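Long-range contacts in 2-dehydro-3-deoxy-D-arabinonate dehydratase (Sulfolobus solfataricus, PDB 2Q18), which catalyses the dehydration of 2-dehydro-3-deoxy-D-arabinonate to 2,5-dioxopentanoate, a metal-dependent step of a pentose oxidation pathway: residues D164-D169 with Q180-A185; A132-S137 with R168-E173; T140-E145 with K264-E269; F116-P121 with A185-F190. One frame throughout, in Å; residues are numbered along the deposited sequence.

How the contacts relate
Contacts 1 and 3 hold metal- or substrate-binding residues; contact 4 reaches the site through Lys118, and contact 2 lies further out. Contact 1 supplies Asp164, a magnesium ligand, and Lys182, which binds substrate; contact 3 carries two more magnesium ligands, Glu143 and Glu145. These two contacts have centres about 10 Å apart and are joined by strand pairing, Leu141 N lying 2.9 Å from Ser166 O. Contact 4 lies about 9 Å from contact 1, centre to centre, Lys118 NZ being 2.7 Å from Asp164 OD1. Contact 2, about 6 Å from contact 1, shares Arg168 and Asp169 with it and is probably hydrogen-bonded to it, Tyr184 OH to Ala132 O 3.1 Å. Contacts 3 and 4 do not touch.

Contact 1 (D164-D169 with Q180-A185); sequences DVSARD and QSKIYA. With PO4 (phosphate ion), chain B.
Ala167 and Ser181 mark the closest backbone approach, CA to CA 4.5 Å, between segments whose touching parts run 114° apart. One backbone hydrogen bond fastens this crossing: Ala167 N donates to Ser181 O over 2.9 Å. The bond lies at the N-cap of helix 168-173, where Ala167 is also the centre of an inverse gamma turn.

The polar side chains converge on Lys182. Its chain bends at chi2 (-80°) and then runs extended, which carries NZ across the end of Asp164 at about a right angle. NZ forms a salt bridge with OD2 of Asp164 at 2.7 Å, approaching from above the carboxylate, 42° out of its plane. NZ donates also to OG of Ser166 at 2.9 Å. That hydroxyl in turn gives its proton to the Asp164 carbonyl oxygen, OG to O 2.8 Å, which probably helps to place the ammonium group. A third bond from NZ reaches O1 of a phosphate ion at 3.0 Å, and Glu143 adds a further salt bridge.

At the other end of the contact, Val165 CG1 rests 3.3 Å from OH of Tyr184, the two side chains crossing nearly perpendicularly; the hydroxyl itself bonds to Ala132 O. The phosphate probably came from the crystallisation liquor, yet its bond to the substrate-binding lysine, which also bridges to the magnesium-binding Asp164, is consistent with an anion-accepting corner in the metal site of this FAH-family enzyme.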
loop_
_atom_site.group_PDB
_atom_site.type_symbol
_atom_site.label_atom_id
_atom_site.label_comp_id
_atom_site.label_asym_id
_atom_site.label_seq_id
_atom_site.Cartn_x
_atom_site.Cartn_y
_atom_site.Cartn_z
ATOM N N ASP A 164 -31.553 13.275 2.133
ATOM C CA ASP A 164 -31.212 13.892 0.857
ATOM C C ASP A 164 -31.427 15.399 0.991
ATOM O O ASP A 164 -32.506 15.912 0.690
ATOM C CB ASP A 164 -32.065 13.284 -0.278
ATOM C CG ASP A 164 -31.830 13.946 -1.639
ATOM O OD1 ASP A 164 -30.985 14.860 -1.756
ATOM O OD2 ASP A 164 -32.510 13.551 -2.611
ATOM N N VAL A 165 -30.396 16.101 1.451
ATOM C CA VAL A 165 -30.488 17.542 1.697
ATOM C C VAL A 165 -30.578 18.278 0.356
ATOM O O VAL A 165 -29.703 18.134 -0.505
ATOM C CB VAL A 165 -29.299 18.066 2.549
ATOM C CG1 VAL A 165 -29.539 19.505 2.984
ATOM C CG2 VAL A 165 -29.068 17.178 3.776
ATOM N N SER A 166 -31.640 19.065 0.193
ATOM C CA SER A 166 -31.999 19.612 -1.116
ATOM C C SER A 166 -32.265 21.115 -1.098
ATOM O O SER A 166 -33.120 21.590 -0.345
ATOM C CB SER A 166 -33.233 18.888 -1.654
ATOM O OG SER A 166 -33.077 17.484 -1.574
ATOM N N ALA A 167 -31.538 21.853 -1.937
ATOM C CA ALA A 167 -31.791 23.278 -2.130
ATOM C C ALA A 167 -33.017 23.450 -3.027
ATOM O O ALA A 167 -32.903 23.687 -4.234
ATOM C CB ALA A 167 -30.578 23.962 -2.716
ATOM N N ARG A 168 -34.189 23.311 -2.416
ATOM C CA ARG A 168 -35.462 23.292 -3.131
ATOM C C ARG A 168 -35.732 24.541 -3.972
ATOM O O ARG A 168 -36.410 24.462 -4.999
ATOM C CB ARG A 168 -36.615 23.038 -2.156
ATOM C CG ARG A 168 -36.640 21.635 -1.546
ATOM C CD ARG A 168 -37.088 20.559 -2.550
ATOM N NE ARG A 168 -38.262 20.975 -3.318
ATOM C CZ ARG A 168 -39.515 20.945 -2.865
ATOM N NH1 ARG A 168 -39.781 20.509 -1.639
ATOM N NH2 ARG A 168 -40.506 21.356 -3.643
ATOM N N ASP A 169 -35.194 25.683 -3.547
ATOM C CA ASP A 169 -35.374 26.932 -4.289
ATOM C C ASP A 169 -34.643 26.915 -5.628
ATOM O O ASP A 169 -35.177 27.392 -6.631
ATOM C CB ASP A 169 -34.970 28.159 -3.454
ATOM C CG ASP A 169 -33.538 28.092 -2.944
ATOM O OD1 ASP A 169 -33.058 26.982 -2.617
ATOM O OD2 ASP A 169 -32.894 29.162 -2.860
ATOM N N GLN A 180 -26.904 21.016 -8.916
ATOM C CA GLN A 180 -26.422 22.041 -7.991
ATOM C C GLN A 180 -27.211 22.041 -6.681
ATOM O O GLN A 180 -26.652 22.297 -5.614
ATOM C CB GLN A 180 -26.491 23.430 -8.630
ATOM C CG GLN A 180 -25.443 23.689 -9.690
ATOM C CD GLN A 180 -25.559 25.078 -10.286
ATOM O OE1 GLN A 180 -25.131 26.065 -9.682
ATOM N NE2 GLN A 180 -26.132 25.162 -11.485
ATOM N N SER A 181 -28.505 21.745 -6.775
ATOM C CA SER A 181 -29.381 21.722 -5.611
ATOM C C SER A 181 -29.166 20.476 -4.751
ATOM O O SER A 181 -29.605 20.433 -3.596
ATOM C CB SER A 181 -30.842 21.802 -6.049
ATOM O OG SER A 181 -31.331 20.529 -6.429
ATOM N N LYS A 182 -28.484 19.479 -5.321
ATOM C CA LYS A 182 -28.352 18.154 -4.703
ATOM C C LYS A 182 -26.933 17.770 -4.289
ATOM O O LYS A 182 -26.765 17.008 -3.341
ATOM C CB LYS A 182 -28.883 17.070 -5.649
ATOM C CG LYS A 182 -30.390 17.082 -5.877
ATOM C CD LYS A 182 -31.136 16.416 -4.746
ATOM C CE LYS A 182 -32.619 16.328 -5.053
ATOM N NZ LYS A 182 -33.355 15.716 -3.910
ATOM N N ILE A 183 -25.929 18.271 -5.011
ATOM C CA ILE A 183 -24.545 17.788 -4.874
ATOM C C ILE A 183 -23.598 18.889 -4.403
ATOM O O ILE A 183 -23.285 19.816 -5.152
ATOM C CB ILE A 183 -23.993 17.170 -6.209
ATOM C CG1 ILE A 183 -25.024 16.236 -6.862
ATOM C CG2 ILE A 183 -22.665 16.430 -5.959
ATOM C CD1 ILE A 183 -24.713 15.874 -8.327
ATOM N N TYR A 184 -23.137 18.763 -3.160
ATOM C CA TYR A 184 -22.238 19.739 -2.535
ATOM C C TYR A 184 -21.754 19.192 -1.185
ATOM O O TYR A 184 -22.256 18.170 -0.718
ATOM C CB TYR A 184 -22.937 21.105 -2.376
ATOM C CG TYR A 184 -24.219 21.060 -1.569
ATOM C CD1 TYR A 184 -24.200 21.273 -0.190
ATOM C CD2 TYR A 184 -25.448 20.812 -2.181
ATOM C CE1 TYR A 184 -25.371 21.225 0.563
ATOM C CE2 TYR A 184 -26.628 20.765 -1.435
ATOM C CZ TYR A 184 -26.576 20.977 -0.064
ATOM O OH TYR A 184 -27.727 20.941 0.694
ATOM N N ALA A 185 -20.773 19.850 -0.568
ATOM C CA ALA A 185 -20.241 19.381 0.714
ATOM C C ALA A 185 -21.336 19.381 1.774
ATOM O O ALA A 185 -21.969 20.408 2.017
ATOM C CB ALA A 185 -19.058 20.236 1.160
HETATM P P PO4 B . -36.346 15.346 -6.813
HETATM O O1 PO4 B . -35.920 15.677 -5.402
HETATM O O2 PO4 B . -35.134 15.311 -7.701
HETATM O O3 PO4 B . -37.031 14.006 -6.794
HETATM O O4 PO4 B . -37.311 16.382 -7.327
#

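Contact 2 (A132-S137 with R168-E173); sequences AVRSDS and RDLEAE
Leu170, Ser137 and Asp169 have the most surface buried here: Leu170 lays its methyls against a charged pair, while Ser137 and Asp169 share a hydrogen bond. Leu170 reaches from the first turn of helix 168-173 across the loop, crossing Arg134 and Asp136 at about right angles. Its CD1 methyl lies 3.7 Å from NE of Arg134, oblique to the guanidinium group, and its CD2 methyl lies 3.9 Å from the Asp136 carbonyl oxygen.

The pair that Leu170 meets is salt-bridged within the loop. Arg134 grips Asp136 side-on with two nitrogens, NE to OD1 at 2.9 Å and NH2 to OD2 at 3.0 Å, both acceptors lying close to the guanidinium plane. A type I beta turn from Arg134 to Ser137 underlies the pair, closed by Ser137 N on Arg134 O at 3.2 Å. The contact thus sets the turn after strand 131-133 against the N-terminal turn of a helix, inside the FAH domain and beside the subunit interface: Asp136 OD2 also meets Arg112 and Arg242 of the second subunit. Three arginines round one carboxylate would probably favour its ionised form.

In the hydrogen-bonded part, Ser137 OG donates to OD1 of Asp169 at 2.7 Å, on the syn side but 26° out of the carboxylate plane. Asp169 has CG between its backbone N and carbonyl carbon (chi1 57°), a turn that brings the carboxylate round to face Ser137. OD2 then sits 3.5 Å from Ser137 CA, and it accepts a bond from Glu138 N.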
loop_
_atom_site.group_PDB
_atom_site.type_symbol
_atom_site.label_atom_id
_atom_site.label_comp_id
_atom_site.label_asym_id
_atom_site.label_seq_id
_atom_site.Cartn_x
_atom_site.Cartn_y
_atom_site.Cartn_z
ATOM N N ALA A 132 -25.227 20.547 5.526
ATOM C CA ALA A 132 -24.995 21.929 5.130
ATOM C C ALA A 132 -26.115 22.506 4.278
ATOM O O ALA A 132 -26.837 21.774 3.594
ATOM C CB ALA A 132 -23.645 22.069 4.420
ATOM N N VAL A 133 -26.264 23.827 4.363
ATOM C CA VAL A 133 -27.145 24.595 3.495
ATOM C C VAL A 133 -26.213 25.431 2.643
ATOM O O VAL A 133 -25.339 26.121 3.178
ATOM C CB VAL A 133 -28.113 25.520 4.306
ATOM C CG1 VAL A 133 -28.914 26.428 3.380
ATOM C CG2 VAL A 133 -29.057 24.695 5.169
ATOM N N ARG A 134 -26.380 25.356 1.324
ATOM C CA ARG A 134 -25.568 26.136 0.392
ATOM C C ARG A 134 -25.649 27.626 0.731
ATOM O O ARG A 134 -26.700 28.116 1.153
ATOM C CB ARG A 134 -26.044 25.912 -1.050
ATOM C CG ARG A 134 -25.773 24.513 -1.632
ATOM C CD ARG A 134 -26.297 24.404 -3.076
ATOM N NE ARG A 134 -25.721 25.462 -3.904
ATOM C CZ ARG A 134 -24.772 25.290 -4.815
ATOM N NH1 ARG A 134 -24.296 24.076 -5.088
ATOM N NH2 ARG A 134 -24.316 26.344 -5.478
ATOM N N SER A 135 -24.538 28.333 0.537
ATOM C CA SER A 135 -24.458 29.773 0.763
ATOM C C SER A 135 -25.444 30.563 -0.099
ATOM O O SER A 135 -25.846 31.670 0.270
ATOM C CB SER A 135 -23.039 30.269 0.497
ATOM O OG SER A 135 -22.671 30.048 -0.855
ATOM N N ASP A 136 -25.830 29.987 -1.237
ATOM C CA ASP A 136 -26.703 30.660 -2.198
ATOM C C ASP A 136 -28.115 30.078 -2.249
ATOM O O ASP A 136 -28.862 30.331 -3.195
ATOM C CB ASP A 136 -26.064 30.670 -3.596
ATOM C CG ASP A 136 -25.816 29.266 -4.156
ATOM O OD1 ASP A 136 -26.045 28.259 -3.444
ATOM O OD2 ASP A 136 -25.388 29.178 -5.326
ATOM N N SER A 137 -28.478 29.301 -1.233
ATOM C CA SER A 137 -29.841 28.798 -1.113
ATOM C C SER A 137 -30.576 29.517 0.011
ATOM O O SER A 137 -30.028 29.702 1.100
ATOM C CB SER A 137 -29.855 27.292 -0.854
ATOM O OG SER A 137 -31.182 26.834 -0.665
ATOM N N ARG A 168 -34.189 23.311 -2.416
ATOM C CA ARG A 168 -35.462 23.292 -3.131
ATOM C C ARG A 168 -35.732 24.541 -3.972
ATOM O O ARG A 168 -36.410 24.462 -4.999
ATOM C CB ARG A 168 -36.615 23.038 -2.156
ATOM C CG ARG A 168 -36.640 21.635 -1.546
ATOM C CD ARG A 168 -37.088 20.559 -2.550
ATOM N NE ARG A 168 -38.262 20.975 -3.318
ATOM C CZ ARG A 168 -39.515 20.945 -2.865
ATOM N NH1 ARG A 168 -39.781 20.509 -1.639
ATOM N NH2 ARG A 168 -40.506 21.356 -3.643
ATOM N N ASP A 169 -35.194 25.683 -3.547
ATOM C CA ASP A 169 -35.374 26.932 -4.289
ATOM C C ASP A 169 -34.643 26.915 -5.628
ATOM O O ASP A 169 -35.177 27.392 -6.631
ATOM C CB ASP A 169 -34.970 28.159 -3.454
ATOM C CG ASP A 169 -33.538 28.092 -2.944
ATOM O OD1 ASP A 169 -33.058 26.982 -2.617
ATOM O OD2 ASP A 169 -32.894 29.162 -2.860
ATOM N N LEU A 170 -33.431 26.356 -5.643
ATOM C CA LEU A 170 -32.649 26.250 -6.874
ATOM C C LEU A 170 -33.320 25.301 -7.870
ATOM O O LEU A 170 -33.358 25.577 -9.068
ATOM C CB LEU A 170 -31.201 25.826 -6.584
ATOM C CG LEU A 170 -30.355 26.701 -5.645
ATOM C CD1 LEU A 170 -28.897 26.243 -5.631
ATOM C CD2 LEU A 170 -30.437 28.180 -6.004
ATOM N N GLU A 171 -33.864 24.201 -7.354
ATOM C CA GLU A 171 -34.617 23.240 -8.150
ATOM C C GLU A 171 -35.880 23.855 -8.775
ATOM O O GLU A 171 -36.171 23.624 -9.955
ATOM C CB GLU A 171 -34.990 22.030 -7.290
ATOM C CG GLU A 171 -35.988 21.089 -7.943
ATOM C CD GLU A 171 -36.391 19.923 -7.061
ATOM O OE1 GLU A 171 -36.060 19.919 -5.853
ATOM O OE2 GLU A 171 -37.050 19.002 -7.589
ATOM N N ALA A 172 -36.622 24.624 -7.975
ATOM C CA ALA A 172 -37.863 25.267 -8.420
ATOM C C ALA A 172 -37.592 26.306 -9.500
ATOM O O ALA A 172 -38.408 26.512 -10.400
ATOM C CB ALA A 172 -38.586 25.905 -7.237
ATOM N N GLU A 173 -36.434 26.949 -9.394
ATOM C CA GLU A 173 -35.963 27.945 -10.346
ATOM C C GLU A 173 -35.826 27.359 -11.765
ATOM O O GLU A 173 -36.198 28.001 -12.752
ATOM C CB GLU A 173 -34.607 28.444 -9.863
ATOM C CG GLU A 173 -34.382 29.924 -9.927
ATOM C CD GLU A 173 -33.282 30.355 -8.973
ATOM O OE1 GLU A 173 -33.559 30.478 -7.756
ATOM O OE2 GLU A 173 -32.140 30.563 -9.437
#

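Contact 3 (T140-E145 with K264-E269); sequences TLPEPE and KGLKDE
Leu266 meets Pro142 through torsions that, as modelled, are both off staggered (chi1 -101°, chi2 25°), so the exact placement of its methyls is less certain. In this model CD1 comes to 3.6 Å from Pro142 CD and CD2 to 3.7 Å from the same atom, so the fork of the leucine closes on one ring carbon. Leu141 turns the other way. With CG trans to its carbonyl carbon, it sends the CD2 branch back over the backbone of the partner segment, 3.4 Å from Lys264 O.

The backbones are joined directly and through water. Leu266 N donates to Thr140 O at 2.9 Å, with a nearly straight N-H...O angle of 175°. The complementary pair, Thr140 N and Leu266 O, is bridged by a water that accepts from the amide at 2.9 Å and donates to the carbonyl at 2.8 Å. The backbone N-H and C=O of both residues are thereby used, one pair directly and the other through solvent.

In the FAH fold this joins the start of strand 140-150, which further along carries the magnesium ligands Glu143 and Glu145, to the loop that leads into strand 271-276. Pro142 and Leu266 pack against side chains of strands 207-214 and 271-276, neighbours in one sheet: Pro142 touches Leu210 and Val272, and Leu266 touches Ile212 and the same Val272. The Thr140 methyl, CG2, also approaches Leu266 CD2 at 4.3 Å, whereas its hydroxyl is engaged with Ser137 OG. The Lys264 side chain leads away from Leu141 to form a cation-pi contact with Phe219, and Gly265 O is bonded to Arg214.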
loop_
_atom_site.group_PDB
_atom_site.type_symbol
_atom_site.label_atom_id
_atom_site.label_comp_id
_atom_site.label_asym_id
_atom_site.label_seq_id
_atom_site.Cartn_x
_atom_site.Cartn_y
_atom_site.Cartn_z
ATOM N N THR A 140 -33.687 25.476 1.779
ATOM C CA THR A 140 -33.162 24.117 1.784
ATOM C C THR A 140 -33.965 23.254 2.743
ATOM O O THR A 140 -34.179 23.631 3.899
ATOM C CB THR A 140 -31.659 24.100 2.159
ATOM O OG1 THR A 140 -30.901 24.688 1.096
ATOM C CG2 THR A 140 -31.162 22.683 2.400
ATOM N N LEU A 141 -34.414 22.102 2.254
ATOM C CA LEU A 141 -35.157 21.159 3.070
ATOM C C LEU A 141 -34.426 19.831 3.215
ATOM O O LEU A 141 -33.724 19.408 2.294
ATOM C CB LEU A 141 -36.546 20.910 2.477
ATOM C CG LEU A 141 -37.553 22.067 2.451
ATOM C CD1 LEU A 141 -38.865 21.587 1.836
ATOM C CD2 LEU A 141 -37.778 22.630 3.852
ATOM N N PRO A 142 -34.583 19.171 4.379
ATOM C CA PRO A 142 -34.149 17.789 4.466
ATOM C C PRO A 142 -35.196 16.905 3.801
ATOM O O PRO A 142 -36.390 17.221 3.837
ATOM C CB PRO A 142 -34.113 17.525 5.973
ATOM C CG PRO A 142 -35.152 18.453 6.544
ATOM C CD PRO A 142 -35.168 19.661 5.645
ATOM N N GLU A 143 -34.750 15.823 3.178
ATOM C CA GLU A 143 -35.667 14.850 2.609
ATOM C C GLU A 143 -35.394 13.490 3.248
ATOM O O GLU A 143 -34.392 12.841 2.934
ATOM C CB GLU A 143 -35.563 14.825 1.079
ATOM C CG GLU A 143 -35.819 16.197 0.435
ATOM C CD GLU A 143 -35.877 16.174 -1.092
ATOM O OE1 GLU A 143 -36.251 17.213 -1.678
ATOM O OE2 GLU A 143 -35.548 15.132 -1.709
ATOM N N PRO A 144 -36.259 13.088 4.200
ATOM C CA PRO A 144 -36.136 11.854 4.974
ATOM C C PRO A 144 -36.528 10.626 4.165
ATOM O O PRO A 144 -37.654 10.543 3.663
ATOM C CB PRO A 144 -37.124 12.069 6.122
ATOM C CG PRO A 144 -38.172 12.950 5.540
ATOM C CD PRO A 144 -37.448 13.868 4.601
ATOM N N GLU A 145 -35.607 9.672 4.051
ATOM C CA GLU A 145 -35.791 8.555 3.128
ATOM C C GLU A 145 -35.229 7.250 3.663
ATOM O O GLU A 145 -34.254 7.238 4.414
ATOM C CB GLU A 145 -35.139 8.866 1.772
ATOM C CG GLU A 145 -35.278 10.316 1.315
ATOM C CD GLU A 145 -34.992 10.529 -0.160
ATOM O OE1 GLU A 145 -35.397 11.590 -0.680
ATOM O OE2 GLU A 145 -34.375 9.650 -0.804
ATOM N N LYS A 264 -40.387 26.609 5.991
ATOM C CA LYS A 264 -39.689 25.663 6.865
ATOM C C LYS A 264 -38.238 25.394 6.457
ATOM O O LYS A 264 -37.658 24.366 6.815
ATOM C CB LYS A 264 -40.484 24.354 6.990
ATOM C CG LYS A 264 -41.874 24.507 7.619
ATOM C CD LYS A 264 -41.799 25.112 9.022
ATOM C CE LYS A 264 -43.174 25.398 9.606
ATOM N NZ LYS A 264 -43.888 24.153 9.992
ATOM N N GLY A 265 -37.655 26.333 5.716
ATOM C CA GLY A 265 -36.264 26.238 5.293
ATOM C C GLY A 265 -35.304 26.132 6.463
ATOM O O GLY A 265 -35.432 26.851 7.462
ATOM N N LEU A 266 -34.347 25.217 6.337
ATOM C CA LEU A 266 -33.309 25.004 7.340
ATOM C C LEU A 266 -32.460 26.250 7.552
ATOM O O LEU A 266 -32.200 27.002 6.612
ATOM C CB LEU A 266 -32.399 23.853 6.892
ATOM C CG LEU A 266 -32.523 22.433 7.455
ATOM C CD1 LEU A 266 -33.907 22.070 7.991
ATOM C CD2 LEU A 266 -32.037 21.411 6.422
ATOM N N LYS A 267 -32.030 26.467 8.790
ATOM C CA LYS A 267 -31.003 27.472 9.055
ATOM C C LYS A 267 -29.910 26.983 9.997
ATOM O O LYS A 267 -30.024 25.917 10.597
ATOM C CB LYS A 267 -31.598 28.819 9.506
ATOM C CG LYS A 267 -32.614 28.765 10.620
ATOM C CD LYS A 267 -33.202 30.166 10.911
ATOM C CE LYS A 267 -34.051 30.687 9.751
ATOM N NZ LYS A 267 -34.682 32.007 10.050
ATOM N N ASP A 268 -28.844 27.770 10.092
ATOM C CA ASP A 268 -27.689 27.449 10.916
ATOM C C ASP A 268 -28.118 27.019 12.316
ATOM O O ASP A 268 -28.988 27.646 12.928
ATOM C CB ASP A 268 -26.751 28.655 10.988
ATOM C CG ASP A 268 -25.345 28.280 11.413
ATOM O OD1 ASP A 268 -24.660 27.553 10.658
ATOM O OD2 ASP A 268 -24.914 28.727 12.496
ATOM N N GLU A 269 -27.523 25.919 12.782
ATOM C CA GLU A 269 -27.731 25.357 14.129
ATOM C C GLU A 269 -29.045 24.591 14.343
ATOM O O GLU A 269 -29.270 24.068 15.435
ATOM C CB GLU A 269 -27.493 26.393 15.254
ATOM C CG GLU A 269 -26.127 27.110 15.231
ATOM C CD GLU A 269 -24.913 26.175 15.301
ATOM O OE1 GLU A 269 -25.059 24.983 15.668
ATOM O OE2 GLU A 269 -23.794 26.643 14.988
HETATM O O HOH W 1 -33.013 27.280 3.941
#

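Contact 4 (F116-P121 with A185-F190); sequences FFKATP and AGCCAF
Ala119 points its methyl at Cys187 and Cys188, in and just after the turn that precedes strand 188-195, while the Lys118 chain bends round to end at Cys187 O. A classic beta bulge, in which Lys118 and Ala119 both pair with Val76, places two consecutive residues of strand 114-119 in this position.

The lysine leaves with CG trans to its backbone N (chi1 172°), bends at chi2, then runs straight to its end. NZ donates to Cys187 O at 2.8 Å, arriving from above the carbonyl plane, 43° out of it, and on no lone pair. Both cysteines lie to one side of the chain's end: CE is 3.8 Å from SG of Cys187 and 3.9 Å from CB of Cys188. Beside it, the Ala119 methyl rests 4.0 Å from Cys187 SG and 4.1 Å from Cys188 CB. The thiols themselves diverge, SG of Cys187 and SG of Cys188 being 5.4 Å apart, so no disulfide joins these neighbours.

Hydrogen bonds or a salt bridge link the buried ammonium group to Cys187 O, Lys182 O and Asp164 OD1, and Val165 O is also close. Chemically, this is consistent with a second-shell role for Lys118, which connects the Cys187 turn and the backbone of a substrate-binding residue with a magnesium ligand, and probably helps to orient Asp164.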
loop_
_atom_site.group_PDB
_atom_site.type_symbol
_atom_site.label_atom_id
_atom_site.label_comp_id
_atom_site.label_asym_id
_atom_site.label_seq_id
_atom_site.Cartn_x
_atom_site.Cartn_y
_atom_site.Cartn_z
ATOM N N PHE A 116 -31.051 10.012 -10.047
ATOM C CA PHE A 116 -30.007 11.040 -10.110
ATOM C C PHE A 116 -28.794 10.674 -9.256
ATOM O O PHE A 116 -28.912 9.909 -8.304
ATOM C CB PHE A 116 -30.563 12.421 -9.717
ATOM C CG PHE A 116 -31.166 12.471 -8.331
ATOM C CD1 PHE A 116 -30.383 12.809 -7.227
ATOM C CD2 PHE A 116 -32.517 12.192 -8.135
ATOM C CE1 PHE A 116 -30.935 12.854 -5.944
ATOM C CE2 PHE A 116 -33.081 12.234 -6.853
ATOM C CZ PHE A 116 -32.287 12.565 -5.758
ATOM N N PHE A 117 -27.632 11.213 -9.610
ATOM C CA PHE A 117 -26.434 11.055 -8.791
ATOM C C PHE A 117 -26.508 12.049 -7.633
ATOM O O PHE A 117 -26.737 13.242 -7.847
ATOM C CB PHE A 117 -25.168 11.297 -9.624
ATOM C CG PHE A 117 -23.884 11.025 -8.875
ATOM C CD1 PHE A 117 -23.173 12.067 -8.281
ATOM C CD2 PHE A 117 -23.386 9.729 -8.767
ATOM C CE1 PHE A 117 -21.981 11.821 -7.585
ATOM C CE2 PHE A 117 -22.200 9.471 -8.074
ATOM C CZ PHE A 117 -21.497 10.519 -7.481
ATOM N N LYS A 118 -26.297 11.555 -6.416
ATOM C CA LYS A 118 -26.472 12.371 -5.213
ATOM C C LYS A 118 -25.156 12.821 -4.577
ATOM O O LYS A 118 -24.972 14.013 -4.316
ATOM C CB LYS A 118 -27.353 11.637 -4.191
ATOM C CG LYS A 118 -27.461 12.314 -2.811
ATOM C CD LYS A 118 -28.043 13.729 -2.899
ATOM C CE LYS A 118 -27.951 14.434 -1.551
ATOM N NZ LYS A 118 -28.505 15.828 -1.613
ATOM N N ALA A 119 -24.249 11.880 -4.319
ATOM C CA ALA A 119 -23.021 12.212 -3.615
ATOM C C ALA A 119 -21.885 11.226 -3.834
ATOM O O ALA A 119 -22.100 10.050 -4.137
ATOM C CB ALA A 119 -23.302 12.363 -2.095
ATOM N N THR A 120 -20.671 11.744 -3.683
ATOM C CA THR A 120 -19.476 10.939 -3.467
ATOM C C THR A 120 -19.339 10.776 -1.944
ATOM O O THR A 120 -19.975 11.530 -1.196
ATOM C CB THR A 120 -18.243 11.657 -4.038
ATOM O OG1 THR A 120 -18.211 13.007 -3.542
ATOM C CG2 THR A 120 -18.299 11.674 -5.574
ATOM N N PRO A 121 -18.531 9.796 -1.473
ATOM C CA PRO A 121 -18.416 9.563 -0.025
ATOM C C PRO A 121 -17.969 10.789 0.797
ATOM O O PRO A 121 -18.432 10.968 1.926
ATOM C CB PRO A 121 -17.386 8.419 0.082
ATOM C CG PRO A 121 -16.695 8.370 -1.252
ATOM C CD PRO A 121 -17.710 8.844 -2.248
ATOM N N ALA A 185 -20.773 19.850 -0.568
ATOM C CA ALA A 185 -20.241 19.381 0.714
ATOM C C ALA A 185 -21.336 19.381 1.774
ATOM O O ALA A 185 -21.969 20.408 2.017
ATOM C CB ALA A 185 -19.058 20.236 1.160
ATOM N N GLY A 186 -21.571 18.219 2.379
ATOM C CA GLY A 186 -22.604 18.067 3.400
ATOM C C GLY A 186 -24.028 17.983 2.874
ATOM O O GLY A 186 -24.980 18.251 3.613
ATOM N N CYS A 187 -24.182 17.588 1.607
ATOM C CA CYS A 187 -25.502 17.514 0.964
ATOM C C CYS A 187 -26.275 16.263 1.364
ATOM O O CYS A 187 -27.446 16.095 1.000
ATOM C CB CYS A 187 -25.349 17.538 -0.554
ATOM S SG CYS A 187 -24.536 16.049 -1.236
ATOM N N CYS A 188 -25.620 15.389 2.118
ATOM C CA CYS A 188 -26.118 14.043 2.318
ATOM C C CYS A 188 -25.692 13.486 3.676
ATOM O O CYS A 188 -24.529 13.611 4.057
ATOM C CB CYS A 188 -25.550 13.163 1.192
ATOM S SG CYS A 188 -26.132 11.513 1.209
ATOM N N ALA A 189 -26.629 12.862 4.395
ATOM C CA ALA A 189 -26.327 12.212 5.672
ATOM C C ALA A 189 -26.983 10.849 5.762
ATOM O O ALA A 189 -28.088 10.663 5.260
ATOM C CB ALA A 189 -26.779 13.077 6.839
ATOM N N PHE A 190 -26.317 9.896 6.411
ATOM C CA PHE A 190 -26.904 8.566 6.580
ATOM C C PHE A 190 -26.408 7.817 7.808
ATOM O O PHE A 190 -25.328 8.087 8.325
ATOM C CB PHE A 190 -26.752 7.708 5.303
ATOM C CG PHE A 190 -25.345 7.234 5.040
ATOM C CD1 PHE A 190 -24.943 5.960 5.436
ATOM C CD2 PHE A 190 -24.436 8.050 4.377
ATOM C CE1 PHE A 190 -23.639 5.511 5.187
ATOM C CE2 PHE A 190 -23.132 7.611 4.128
ATOM C CZ PHE A 190 -22.738 6.341 4.537
#